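Local coordinates for 11R-lipoxygenase (Gersemia fruticosa, PDB 3VF1), which probably uses a non-heme iron to add molecular oxygen to polyunsaturated fatty acids as a calcium-regulated 11R-lipoxygenase, at residues H415-L420 with H562-V567; P402-S407 with P423-I428; R293-E298 with E303-I308; L497-V502 with L687-V692. All blocks are in the same frame, centred on the assembly; numbering follows the deposited sequence.

Interaction 1 of 4, residues H415-L420 with H562-V567; sequences HPVWKL and HFLTVV
Leu564, on helix 557-579, meets Val417 and Leu420 of helix 416-425 with its two methyl branches. From its CA, 8.8 Å from the CA of Val417, the chain sets out toward the other helix. CB and CG serve as a spacer: neither comes within 4.5 Å of residues 415-420. CG stands opposite the carbonyl carbon (chi1 -65°), and from there the fork opens. CD1, continuing the chain in extended form, meets Leu420 CD2 at 4.1 Å. CD2, the other branch, approaches Val417 CG1 at 4.2 Å. The two residues that receive the fork are one helical turn apart, and both cross the leucine at a slant. Leu420 reaches it because its CG is trans to the backbone N (chi1 180°), which carries CD2 outward.

The start of helix 416-425 is fixed separately. His415 is its N-cap, and ring atom ND1 accepts a nearly in-plane bond from Val417 N at 3.1 Å, while NE2 is held by Asp524. Trp530 of helix 525-538 packs on Leu564, and Phe506 of helix 491-514 on Leu420, placing the contact within the helical bundle of the lipoxygenase domain.

Only methyl carbons meet across this gap, and no more than 106 Å² of surface is buried between the two segments. The chemistry therefore implies a light, non-directional apolar contact in which side-chain shape sets the fit.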
loop_
_atom_site.group_PDB
_atom_site.type_symbol
_atom_site.label_atom_id
_atom_site.label_comp_id
_atom_site.label_asym_id
_atom_site.label_seq_id
_atom_site.Cartn_x
_atom_site.Cartn_y
_atom_site.Cartn_z
ATOM N N HIS A 415 -2.286 24.112 -1.764
ATOM C CA HIS A 415 -3.633 23.554 -1.684
ATOM C C HIS A 415 -3.749 22.602 -0.490
ATOM O O HIS A 415 -2.860 21.781 -0.259
ATOM C CB HIS A 415 -3.951 22.811 -2.981
ATOM C CG HIS A 415 -5.410 22.557 -3.195
ATOM N ND1 HIS A 415 -6.186 21.858 -2.296
ATOM C CD2 HIS A 415 -6.233 22.896 -4.215
ATOM C CE1 HIS A 415 -7.424 21.785 -2.748
ATOM N NE2 HIS A 415 -7.481 22.406 -3.911
ATOM N N PRO A 416 -4.847 22.708 0.278
ATOM C CA PRO A 416 -5.029 21.887 1.484
ATOM C C PRO A 416 -5.056 20.380 1.217
ATOM O O PRO A 416 -4.560 19.611 2.035
ATOM C CB PRO A 416 -6.383 22.358 2.032
ATOM C CG PRO A 416 -7.065 23.016 0.882
ATOM C CD PRO A 416 -5.971 23.638 0.080
ATOM N N VAL A 417 -5.637 19.971 0.094
ATOM C CA VAL A 417 -5.703 18.559 -0.269
ATOM C C VAL A 417 -4.319 18.003 -0.594
ATOM O O VAL A 417 -4.019 16.854 -0.272
ATOM C CB VAL A 417 -6.643 18.331 -1.468
ATOM C CG1 VAL A 417 -6.523 16.903 -1.984
ATOM C CG2 VAL A 417 -8.077 18.642 -1.077
ATOM N N TRP A 418 -3.480 18.815 -1.230
ATOM C CA TRP A 418 -2.103 18.414 -1.491
ATOM C C TRP A 418 -1.386 18.117 -0.180
ATOM O O TRP A 418 -0.653 17.135 -0.067
ATOM C CB TRP A 418 -1.346 19.505 -2.248
ATOM C CG TRP A 418 0.141 19.341 -2.158
ATOM C CD1 TRP A 418 0.957 19.807 -1.168
ATOM C CD2 TRP A 418 0.989 18.651 -3.083
ATOM N NE1 TRP A 418 2.260 19.456 -1.422
ATOM C CE2 TRP A 418 2.307 18.745 -2.592
ATOM C CE3 TRP A 418 0.763 17.965 -4.280
ATOM C CZ2 TRP A 418 3.392 18.181 -3.257
ATOM C CZ3 TRP A 418 1.843 17.406 -4.937
ATOM C CH2 TRP A 418 3.141 17.518 -4.425
ATOM N N LYS A 419 -1.600 18.978 0.810
ATOM C CA LYS A 419 -0.986 18.812 2.121
ATOM C C LYS A 419 -1.534 17.569 2.809
ATOM O O LYS A 419 -0.806 16.850 3.492
ATOM C CB LYS A 419 -1.256 20.037 2.996
ATOM C CG LYS A 419 -0.649 21.330 2.478
ATOM C CD LYS A 419 -0.993 22.491 3.397
ATOM C CE LYS A 419 -0.406 23.802 2.899
ATOM N NZ LYS A 419 1.082 23.818 2.951
ATOM N N LEU A 420 -2.828 17.328 2.623
ATOM C CA LEU A 420 -3.495 16.194 3.248
ATOM C C LEU A 420 -2.928 14.868 2.751
ATOM O O LEU A 420 -2.600 13.986 3.545
ATOM C CB LEU A 420 -4.996 16.245 2.958
ATOM C CG LEU A 420 -5.827 15.107 3.554
ATOM C CD1 LEU A 420 -5.834 15.181 5.076
ATOM C CD2 LEU A 420 -7.243 15.131 3.005
ATOM N N HIS A 562 -15.263 11.194 0.825
ATOM C CA HIS A 562 -15.265 9.752 0.614
ATOM C C HIS A 562 -14.069 9.318 -0.222
ATOM O O HIS A 562 -13.316 8.430 0.172
ATOM C CB HIS A 562 -16.553 9.300 -0.071
ATOM C CG HIS A 562 -16.599 7.827 -0.343
ATOM N ND1 HIS A 562 -16.847 6.897 0.643
ATOM C CD2 HIS A 562 -16.416 7.125 -1.486
ATOM C CE1 HIS A 562 -16.822 5.685 0.117
ATOM N NE2 HIS A 562 -16.562 5.795 -1.173
ATOM N N PHE A 563 -13.898 9.950 -1.379
ATOM C CA PHE A 563 -12.826 9.576 -2.292
ATOM C C PHE A 563 -11.464 9.684 -1.615
ATOM O O PHE A 563 -10.597 8.840 -1.821
ATOM C CB PHE A 563 -12.855 10.449 -3.546
ATOM C CG PHE A 563 -11.964 9.950 -4.647
ATOM C CD1 PHE A 563 -12.441 9.052 -5.588
ATOM C CD2 PHE A 563 -10.647 10.368 -4.735
ATOM C CE1 PHE A 563 -11.624 8.588 -6.601
ATOM C CE2 PHE A 563 -9.825 9.907 -5.747
ATOM C CZ PHE A 563 -10.314 9.015 -6.680
ATOM N N LEU A 564 -11.280 10.720 -0.804
ATOM C CA LEU A 564 -10.010 10.931 -0.118
ATOM C C LEU A 564 -9.832 9.934 1.021
ATOM O O LEU A 564 -8.715 9.516 1.321
ATOM C CB LEU A 564 -9.922 12.362 0.415
ATOM C CG LEU A 564 -9.896 13.460 -0.650
ATOM C CD1 LEU A 564 -9.955 14.832 0.000
ATOM C CD2 LEU A 564 -8.662 13.334 -1.525
ATOM N N THR A 565 -10.937 9.555 1.657
ATOM C CA THR A 565 -10.900 8.552 2.711
ATOM C C THR A 565 -10.396 7.231 2.139
ATOM O O THR A 565 -9.580 6.544 2.755
ATOM C CB THR A 565 -12.289 8.337 3.339
ATOM O OG1 THR A 565 -12.711 9.536 4.004
ATOM C CG2 THR A 565 -12.260 7.198 4.345
ATOM N N VAL A 566 -10.885 6.883 0.952
ATOM C CA VAL A 566 -10.450 5.675 0.262
ATOM C C VAL A 566 -8.941 5.679 0.049
ATOM O O VAL A 566 -8.274 4.674 0.284
ATOM C CB VAL A 566 -11.149 5.530 -1.108
ATOM C CG1 VAL A 566 -10.404 4.537 -1.993
ATOM C CG2 VAL A 566 -12.598 5.104 -0.926
ATOM N N VAL A 567 -8.408 6.812 -0.394
ATOM C CA VAL A 567 -6.987 6.918 -0.699
ATOM C C VAL A 567 -6.133 6.775 0.558
ATOM O O VAL A 567 -5.184 5.993 0.588
ATOM C CB VAL A 567 -6.655 8.261 -1.381
ATOM C CG1 VAL A 567 -5.153 8.397 -1.593
ATOM C CG2 VAL A 567 -7.390 8.379 -2.704
#

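Interaction 2 of 4, residues P402-S407 with P423-I428; sequences PTAVSS and PHTKGI
Thr425, just ahead of the turn that follows helix 416-425, lies against Thr403 and Ala404 of helix 369-410; the CA atoms of Ala404 and Thr425 are 5.7 Å apart. Its CB faces Ala404 CB at 4.0 Å, while its methyl CG2 extends to 3.9 Å from Thr403 OG1. That oxygen is bonded to Met400 O in its own helix; against the methyl it makes only a van der Waals contact. Thr425 OG1, placed between its backbone N and carbonyl carbon (chi1 62°), turns back to Leu421 O in a weak bond.

From Thr425 the backbone makes a type II beta turn through Lys426 and Gly427, the glycine having a phi of 92° and serving as N-cap of helix 428-438. The turn brings round Ile428, whose branch methyl CG2 presses on Ala404 CB at 3.6 Å. The iron site lies close by: the side chain of Ile428 is about 6 Å from that of the iron ligand His397 and about 9 Å from the iron.

Ala404 CB thus meets both ends of the turn, and the backbones can probably come so near because this residue ends at CB. The chemistry implies a close, mostly apolar contact.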
loop_
_atom_site.group_PDB
_atom_site.type_symbol
_atom_site.label_atom_id
_atom_site.label_comp_id
_atom_site.label_asym_id
_atom_site.label_seq_id
_atom_site.Cartn_x
_atom_site.Cartn_y
_atom_site.Cartn_z
ATOM N N PRO A 402 -1.980 6.476 -9.390
ATOM C CA PRO A 402 -2.582 7.569 -10.163
ATOM C C PRO A 402 -2.880 8.819 -9.333
ATOM O O PRO A 402 -2.800 9.925 -9.863
ATOM C CB PRO A 402 -3.882 6.952 -10.679
ATOM C CG PRO A 402 -3.594 5.499 -10.758
ATOM C CD PRO A 402 -2.689 5.202 -9.603
ATOM N N THR A 403 -3.217 8.647 -8.057
ATOM C CA THR A 403 -3.549 9.786 -7.207
ATOM C C THR A 403 -2.301 10.603 -6.899
ATOM O O THR A 403 -2.377 11.818 -6.718
ATOM C CB THR A 403 -4.210 9.354 -5.881
ATOM O OG1 THR A 403 -3.253 8.682 -5.053
ATOM C CG2 THR A 403 -5.406 8.441 -6.142
ATOM N N ALA A 404 -1.152 9.938 -6.843
ATOM C CA ALA A 404 0.111 10.625 -6.609
ATOM C C ALA A 404 0.492 11.435 -7.841
ATOM O O ALA A 404 0.890 12.593 -7.735
ATOM C CB ALA A 404 1.208 9.625 -6.271
ATOM N N VAL A 405 0.357 10.817 -9.010
ATOM C CA VAL A 405 0.705 11.469 -10.268
ATOM C C VAL A 405 -0.196 12.674 -10.527
ATOM O O VAL A 405 0.272 13.732 -10.946
ATOM C CB VAL A 405 0.602 10.490 -11.456
ATOM C CG1 VAL A 405 0.856 11.214 -12.770
ATOM C CG2 VAL A 405 1.580 9.338 -11.280
ATOM N N SER A 406 -1.491 12.512 -10.271
ATOM C CA SER A 406 -2.448 13.585 -10.507
ATOM C C SER A 406 -2.217 14.748 -9.546
ATOM O O SER A 406 -2.453 15.904 -9.896
ATOM C CB SER A 406 -3.884 13.073 -10.375
ATOM O OG SER A 406 -4.807 14.108 -10.663
ATOM N N SER A 407 -1.758 14.443 -8.337
ATOM C CA SER A 407 -1.459 15.479 -7.356
ATOM C C SER A 407 -0.384 16.421 -7.883
ATOM O O SER A 407 -0.516 17.643 -7.792
ATOM C CB SER A 407 -0.996 14.863 -6.034
ATOM O OG SER A 407 -2.060 14.195 -5.375
ATOM N N PRO A 423 1.710 13.044 2.824
ATOM C CA PRO A 423 2.368 12.015 3.638
ATOM C C PRO A 423 1.894 10.598 3.320
ATOM O O PRO A 423 2.589 9.635 3.648
ATOM C CB PRO A 423 1.984 12.398 5.070
ATOM C CG PRO A 423 0.736 13.195 4.935
ATOM C CD PRO A 423 0.850 13.926 3.633
ATOM N N HIS A 424 0.735 10.474 2.683
ATOM C CA HIS A 424 0.144 9.166 2.422
ATOM C C HIS A 424 0.495 8.610 1.043
ATOM O O HIS A 424 0.428 7.401 0.826
ATOM C CB HIS A 424 -1.372 9.240 2.585
ATOM C CG HIS A 424 -1.807 9.600 3.969
ATOM N ND1 HIS A 424 -1.621 8.761 5.046
ATOM C CD2 HIS A 424 -2.410 10.708 4.456
ATOM C CE1 HIS A 424 -2.094 9.337 6.137
ATOM N NE2 HIS A 424 -2.580 10.520 5.806
ATOM N N THR A 425 0.867 9.487 0.118
ATOM C CA THR A 425 1.239 9.065 -1.229
ATOM C C THR A 425 2.755 9.060 -1.391
ATOM O O THR A 425 3.275 8.789 -2.472
ATOM C CB THR A 425 0.632 9.986 -2.304
ATOM O OG1 THR A 425 1.135 11.319 -2.143
ATOM C CG2 THR A 425 -0.886 9.992 -2.210
ATOM N N LYS A 426 3.457 9.358 -0.306
ATOM C CA LYS A 426 4.909 9.450 -0.338
ATOM C C LYS A 426 5.546 8.095 -0.631
ATOM O O LYS A 426 5.287 7.113 0.067
ATOM C CB LYS A 426 5.425 9.982 0.999
ATOM C CG LYS A 426 6.771 10.675 0.910
ATOM C CD LYS A 426 7.265 11.102 2.282
ATOM C CE LYS A 426 8.634 11.751 2.198
ATOM N NZ LYS A 426 9.232 11.972 3.545
ATOM N N GLY A 427 6.370 8.045 -1.674
ATOM C CA GLY A 427 7.165 6.867 -1.966
ATOM C C GLY A 427 6.526 5.865 -2.911
ATOM O O GLY A 427 7.177 4.906 -3.323
ATOM N N ILE A 428 5.263 6.075 -3.264
ATOM C CA ILE A 428 4.543 5.103 -4.082
ATOM C C ILE A 428 5.061 5.061 -5.520
ATOM O O ILE A 428 5.110 3.997 -6.133
ATOM C CB ILE A 428 3.019 5.362 -4.084
ATOM C CG1 ILE A 428 2.284 4.151 -4.667
ATOM C CG2 ILE A 428 2.687 6.627 -4.862
ATOM C CD1 ILE A 428 0.779 4.216 -4.523
#

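Interaction 3 of 4, residues R293-E298 with E303-I308; sequences RGYTLE and EGLIFI
Tyr295 OH donates to Glu303 OE1 over 2.7 Å, the one hydrogen bond between residues 293-298 and 303-308. The carboxylate oxygen sits at the edge of the tyrosine ring, near its plane, and is approached on its syn side, 27° out of the carboxylate plane. Ring and carboxylate planes stand 83° apart. Glu303 spans the distance because its chain runs extended beyond CG. Lower on the ring, CE2 touches Leu305 CD1 at 3.7 Å, and Lys299 makes a cation-pi contact with the same ring.

These residues bracket the short helix 297-302. Thr296 is its N-cap, with OG1 taking the N-H of Lys299, and a Schellman motif with Gly304 at positive phi closes it. The chain then enters strand 306-310 of an antiparallel sheet, between strands 271-272 and 333-338. A phenylalanine in place of Tyr295 would keep the ring but would probably leave the Glu303 carboxylate without its hydroxyl donor and free to swing toward solvent.

Deeper in, Leu297 CD1 meets Ile306 CD1 at 3.8 Å, the two side chains crossing at about a right angle. Ile306 also lies on Ala300 and Met301 of the helix and on Leu335 of strand 333-338.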
loop_
_atom_site.group_PDB
_atom_site.type_symbol
_atom_site.label_atom_id
_atom_site.label_comp_id
_atom_site.label_asym_id
_atom_site.label_seq_id
_atom_site.Cartn_x
_atom_site.Cartn_y
_atom_site.Cartn_z
ATOM N N ARG A 293 -25.261 -30.908 14.996
ATOM C CA ARG A 293 -26.311 -31.910 15.100
ATOM C C ARG A 293 -27.657 -31.251 14.828
ATOM O O ARG A 293 -27.979 -30.219 15.415
ATOM C CB ARG A 293 -26.318 -32.542 16.490
ATOM C CG ARG A 293 -25.201 -33.542 16.727
ATOM C CD ARG A 293 -25.263 -34.109 18.136
ATOM N NE ARG A 293 -24.379 -35.259 18.310
ATOM C CZ ARG A 293 -23.095 -35.185 18.647
ATOM N NH1 ARG A 293 -22.517 -34.009 18.850
ATOM N NH2 ARG A 293 -22.381 -36.297 18.777
ATOM N N GLY A 294 -28.434 -31.847 13.931
ATOM C CA GLY A 294 -29.745 -31.322 13.595
ATOM C C GLY A 294 -29.719 -30.371 12.415
ATOM O O GLY A 294 -30.747 -29.802 12.053
ATOM N N TYR A 295 -28.546 -30.198 11.811
ATOM C CA TYR A 295 -28.402 -29.306 10.667
ATOM C C TYR A 295 -28.068 -30.057 9.386
ATOM O O TYR A 295 -27.256 -30.978 9.382
ATOM C CB TYR A 295 -27.318 -28.261 10.933
ATOM C CG TYR A 295 -27.814 -27.040 11.669
ATOM C CD1 TYR A 295 -28.165 -27.108 13.008
ATOM C CD2 TYR A 295 -27.929 -25.818 11.023
ATOM C CE1 TYR A 295 -28.619 -25.993 13.684
ATOM C CE2 TYR A 295 -28.381 -24.697 11.691
ATOM C CZ TYR A 295 -28.725 -24.790 13.021
ATOM O OH TYR A 295 -29.178 -23.677 13.691
ATOM N N THR A 296 -28.711 -29.646 8.298
ATOM C CA THR A 296 -28.362 -30.116 6.968
ATOM C C THR A 296 -27.682 -28.971 6.234
ATOM O O THR A 296 -27.787 -27.817 6.647
ATOM C CB THR A 296 -29.608 -30.554 6.179
ATOM O OG1 THR A 296 -30.530 -29.460 6.088
ATOM C CG2 THR A 296 -30.290 -31.730 6.864
ATOM N N LEU A 297 -26.985 -29.289 5.150
ATOM C CA LEU A 297 -26.320 -28.268 4.352
ATOM C C LEU A 297 -27.312 -27.177 3.963
ATOM O O LEU A 297 -26.985 -25.991 3.983
ATOM C CB LEU A 297 -25.712 -28.890 3.097
ATOM C CG LEU A 297 -24.945 -27.932 2.186
ATOM C CD1 LEU A 297 -23.866 -27.199 2.965
ATOM C CD2 LEU A 297 -24.343 -28.688 1.014
ATOM N N GLU A 298 -28.531 -27.590 3.625
ATOM C CA GLU A 298 -29.565 -26.660 3.181
ATOM C C GLU A 298 -29.963 -25.712 4.307
ATOM O O GLU A 298 -30.088 -24.507 4.098
ATOM C CB GLU A 298 -30.797 -27.422 2.682
ATOM C CG GLU A 298 -30.577 -28.206 1.388
ATOM C CD GLU A 298 -29.770 -29.481 1.591
ATOM O OE1 GLU A 298 -29.513 -29.855 2.757
ATOM O OE2 GLU A 298 -29.393 -30.111 0.579
ATOM N N GLU A 303 -29.589 -20.170 7.184
ATOM C CA GLU A 303 -29.279 -19.418 8.398
ATOM C C GLU A 303 -27.985 -18.614 8.282
ATOM O O GLU A 303 -27.555 -17.982 9.245
ATOM C CB GLU A 303 -29.205 -20.363 9.601
ATOM C CG GLU A 303 -30.512 -21.085 9.895
ATOM C CD GLU A 303 -30.525 -21.737 11.265
ATOM O OE1 GLU A 303 -29.540 -21.567 12.014
ATOM O OE2 GLU A 303 -31.522 -22.415 11.594
ATOM N N GLY A 304 -27.366 -18.641 7.107
ATOM C CA GLY A 304 -26.174 -17.849 6.860
ATOM C C GLY A 304 -24.947 -18.359 7.590
ATOM O O GLY A 304 -24.149 -17.568 8.094
ATOM N N LEU A 305 -24.793 -19.680 7.643
ATOM C CA LEU A 305 -23.651 -20.296 8.309
ATOM C C LEU A 305 -22.654 -20.843 7.292
ATOM O O LEU A 305 -21.624 -21.398 7.663
ATOM C CB LEU A 305 -24.120 -21.428 9.224
ATOM C CG LEU A 305 -25.177 -21.063 10.265
ATOM C CD1 LEU A 305 -25.603 -22.300 11.042
ATOM C CD2 LEU A 305 -24.659 -19.990 11.208
ATOM N N ILE A 306 -22.963 -20.684 6.010
ATOM C CA ILE A 306 -22.130 -21.243 4.951
ATOM C C ILE A 306 -21.456 -20.140 4.145
ATOM O O ILE A 306 -22.122 -19.258 3.608
ATOM C CB ILE A 306 -22.960 -22.115 3.994
ATOM C CG1 ILE A 306 -23.560 -23.308 4.745
ATOM C CG2 ILE A 306 -22.103 -22.597 2.831
ATOM C CD1 ILE A 306 -22.544 -24.349 5.163
ATOM N N PHE A 307 -20.132 -20.202 4.063
ATOM C CA PHE A 307 -19.356 -19.224 3.313
ATOM C C PHE A 307 -18.516 -19.929 2.256
ATOM O O PHE A 307 -18.270 -21.128 2.354
ATOM C CB PHE A 307 -18.468 -18.419 4.261
ATOM C CG PHE A 307 -19.239 -17.653 5.297
ATOM C CD1 PHE A 307 -19.820 -18.309 6.370
ATOM C CD2 PHE A 307 -19.390 -16.280 5.196
ATOM C CE1 PHE A 307 -20.536 -17.608 7.321
ATOM C CE2 PHE A 307 -20.102 -15.577 6.146
ATOM C CZ PHE A 307 -20.676 -16.242 7.209
ATOM N N ILE A 308 -18.079 -19.181 1.248
ATOM C CA ILE A 308 -17.400 -19.772 0.103
ATOM C C ILE A 308 -16.260 -18.901 -0.414
ATOM O O ILE A 308 -16.327 -17.676 -0.359
ATOM C CB ILE A 308 -18.396 -20.012 -1.048
ATOM C CG1 ILE A 308 -17.717 -20.736 -2.213
ATOM C CG2 ILE A 308 -18.991 -18.692 -1.516
ATOM C CD1 ILE A 308 -18.680 -21.180 -3.299
#

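Interaction 4 of 4, residues L497-V502 with L687-V692; sequences LLLWNV and LIPGHV
Leu499 of helix 491-514 carries the whole contact with residues 687-692, and its two methyls do unequal work. CD1 is the tight one. It rests 3.5 Å from the backbone oxygen Leu687 O, 3.8 Å from Leu687 CB and 4.0 Å from Leu687 CD2, so a single methyl is set against both backbone and side chain of one residue. It gets there because CG lies trans to the carbonyl carbon (chi1 -71°) and the CB bond heads for the facing segment. Leu499 and Leu687 pass each other at a slant, and Leu687 itself spreads along the helix over Tyr492, Asp495 and Ala496.

CD2 is the looser branch: its nearest neighbour in this segment is Pro689 CG, at 4.3 Å. From Pro689 the chain runs through a 3-10 segment, residues 689-691, after which Val692 N bonds to Pro689 O at 3.1 Å. Gly690 and His691 there are exposed and do not touch residues 497-502. Leu497, also on the helix, touches a bound fructose unit.

Cys573 of helix 557-579 backs Leu499, and Leu687 lies about 9 Å from the iron ligand His575, side chain to side chain. Such a covered C-terminal segment is characteristic of the lipoxygenase fold: here it runs on to the terminal Ile698, itself an iron ligand.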
loop_
_atom_site.group_PDB
_atom_site.type_symbol
_atom_site.label_atom_id
_atom_site.label_comp_id
_atom_site.label_asym_id
_atom_site.label_seq_id
_atom_site.Cartn_x
_atom_site.Cartn_y
_atom_site.Cartn_z
ATOM N N LEU A 497 -12.571 -1.432 10.242
ATOM C CA LEU A 497 -13.768 -0.600 10.308
ATOM C C LEU A 497 -13.607 0.542 11.309
ATOM O O LEU A 497 -14.182 1.615 11.126
ATOM C CB LEU A 497 -14.997 -1.443 10.656
ATOM C CG LEU A 497 -15.569 -2.290 9.516
ATOM C CD1 LEU A 497 -16.747 -3.119 10.005
ATOM C CD2 LEU A 497 -15.985 -1.415 8.344
ATOM N N LEU A 498 -12.832 0.313 12.363
ATOM C CA LEU A 498 -12.526 1.370 13.318
ATOM C C LEU A 498 -11.655 2.432 12.656
ATOM O O LEU A 498 -11.892 3.630 12.808
ATOM C CB LEU A 498 -11.798 0.804 14.538
ATOM C CG LEU A 498 -12.605 -0.090 15.482
ATOM C CD1 LEU A 498 -11.713 -0.613 16.594
ATOM C CD2 LEU A 498 -13.795 0.662 16.057
ATOM N N LEU A 499 -10.647 1.978 11.918
ATOM C CA LEU A 499 -9.694 2.873 11.276
ATOM C C LEU A 499 -10.347 3.655 10.148
ATOM O O LEU A 499 -10.084 4.842 9.972
ATOM C CB LEU A 499 -8.510 2.073 10.736
ATOM C CG LEU A 499 -7.580 1.512 11.812
ATOM C CD1 LEU A 499 -6.882 0.254 11.332
ATOM C CD2 LEU A 499 -6.565 2.567 12.220
ATOM N N TRP A 500 -11.199 2.982 9.384
ATOM C CA TRP A 500 -11.919 3.623 8.291
ATOM C C TRP A 500 -12.743 4.799 8.807
ATOM O O TRP A 500 -12.686 5.896 8.256
ATOM C CB TRP A 500 -12.834 2.614 7.598
ATOM C CG TRP A 500 -13.703 3.228 6.550
ATOM C CD1 TRP A 500 -14.925 3.804 6.733
ATOM C CD2 TRP A 500 -13.417 3.331 5.150
ATOM N NE1 TRP A 500 -15.420 4.260 5.535
ATOM C CE2 TRP A 500 -14.512 3.979 4.547
ATOM C CE3 TRP A 500 -12.342 2.937 4.350
ATOM C CZ2 TRP A 500 -14.564 4.243 3.180
ATOM C CZ3 TRP A 500 -12.395 3.198 2.994
ATOM C CH2 TRP A 500 -13.498 3.845 2.422
ATOM N N ASN A 501 -13.507 4.562 9.867
ATOM C CA ASN A 501 -14.369 5.589 10.438
ATOM C C ASN A 501 -13.577 6.719 11.090
ATOM O O ASN A 501 -14.004 7.871 11.078
ATOM C CB ASN A 501 -15.329 4.968 11.456
ATOM C CG ASN A 501 -16.436 4.167 10.796
ATOM O OD1 ASN A 501 -16.963 4.558 9.754
ATOM N ND2 ASN A 501 -16.796 3.041 11.401
ATOM N N VAL A 502 -12.424 6.387 11.659
ATOM C CA VAL A 502 -11.567 7.391 12.282
ATOM C C VAL A 502 -10.862 8.236 11.227
ATOM O O VAL A 502 -10.677 9.439 11.410
ATOM C CB VAL A 502 -10.524 6.745 13.221
ATOM C CG1 VAL A 502 -9.253 7.573 13.271
ATOM C CG2 VAL A 502 -11.111 6.568 14.613
ATOM N N LEU A 687 -3.011 -4.094 12.178
ATOM C CA LEU A 687 -3.728 -2.832 12.023
ATOM C C LEU A 687 -3.667 -1.984 13.290
ATOM O O LEU A 687 -4.446 -1.052 13.459
ATOM C CB LEU A 687 -5.180 -3.082 11.608
ATOM C CG LEU A 687 -5.372 -3.482 10.143
ATOM C CD1 LEU A 687 -6.842 -3.724 9.848
ATOM C CD2 LEU A 687 -4.808 -2.417 9.212
ATOM N N ILE A 688 -2.738 -2.310 14.180
ATOM C CA ILE A 688 -2.425 -1.425 15.290
ATOM C C ILE A 688 -1.813 -0.164 14.692
ATOM O O ILE A 688 -0.794 -0.240 14.009
ATOM C CB ILE A 688 -1.434 -2.069 16.270
ATOM C CG1 ILE A 688 -2.106 -3.228 17.007
ATOM C CG2 ILE A 688 -0.922 -1.041 17.268
ATOM C CD1 ILE A 688 -1.160 -4.034 17.878
ATOM N N PRO A 689 -2.442 1.000 14.931
ATOM C CA PRO A 689 -2.021 2.253 14.290
ATOM C C PRO A 689 -0.514 2.483 14.339
ATOM O O PRO A 689 0.069 2.928 13.351
ATOM C CB PRO A 689 -2.755 3.322 15.102
ATOM C CG PRO A 689 -3.976 2.633 15.599
ATOM C CD PRO A 689 -3.568 1.209 15.858
ATOM N N GLY A 690 0.104 2.178 15.475
ATOM C CA GLY A 690 1.538 2.350 15.634
ATOM C C GLY A 690 2.365 1.439 14.746
ATOM O O GLY A 690 3.576 1.625 14.615
ATOM N N HIS A 691 1.717 0.449 14.139
ATOM C CA HIS A 691 2.393 -0.484 13.239
ATOM C C HIS A 691 2.062 -0.210 11.770
ATOM O O HIS A 691 2.612 -0.858 10.881
ATOM C CB HIS A 691 2.000 -1.928 13.568
ATOM C CG HIS A 691 2.421 -2.384 14.932
ATOM N ND1 HIS A 691 2.306 -3.693 15.342
ATOM C CD2 HIS A 691 2.952 -1.706 15.978
ATOM C CE1 HIS A 691 2.752 -3.806 16.582
ATOM N NE2 HIS A 691 3.148 -2.615 16.990
ATOM N N VAL A 692 1.165 0.741 11.519
ATOM C CA VAL A 692 0.693 1.014 10.161
ATOM C C VAL A 692 1.390 2.231 9.561
ATOM O O VAL A 692 1.149 3.355 9.994
ATOM C CB VAL A 692 -0.828 1.275 10.142
ATOM C CG1 VAL A 692 -1.305 1.556 8.728
ATOM C CG2 VAL A 692 -1.582 0.098 10.743
#

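Read from the N terminus, interaction 3 closes first, a local loop round helix 297-302 at the sheet. It stands apart, its nearest atoms about 13 Å from interaction 4 and more than 20 Å from the others. Interaction 2 opens next, on helix 369-410, and interaction 1 opens at 415-420 before interaction 2 closes at 423-428, so these two cross, sharing helix 416-425. Interaction 4 opens at 497-502 inside the long loop that 562-567 closes and itself ends at 687-692: it crosses interaction 1 and follows interaction 2 in series. None nests within another. Packing of Val567 on Thr403 and of Val566 on Trp500 makes helix 557-579 the bridge between the three.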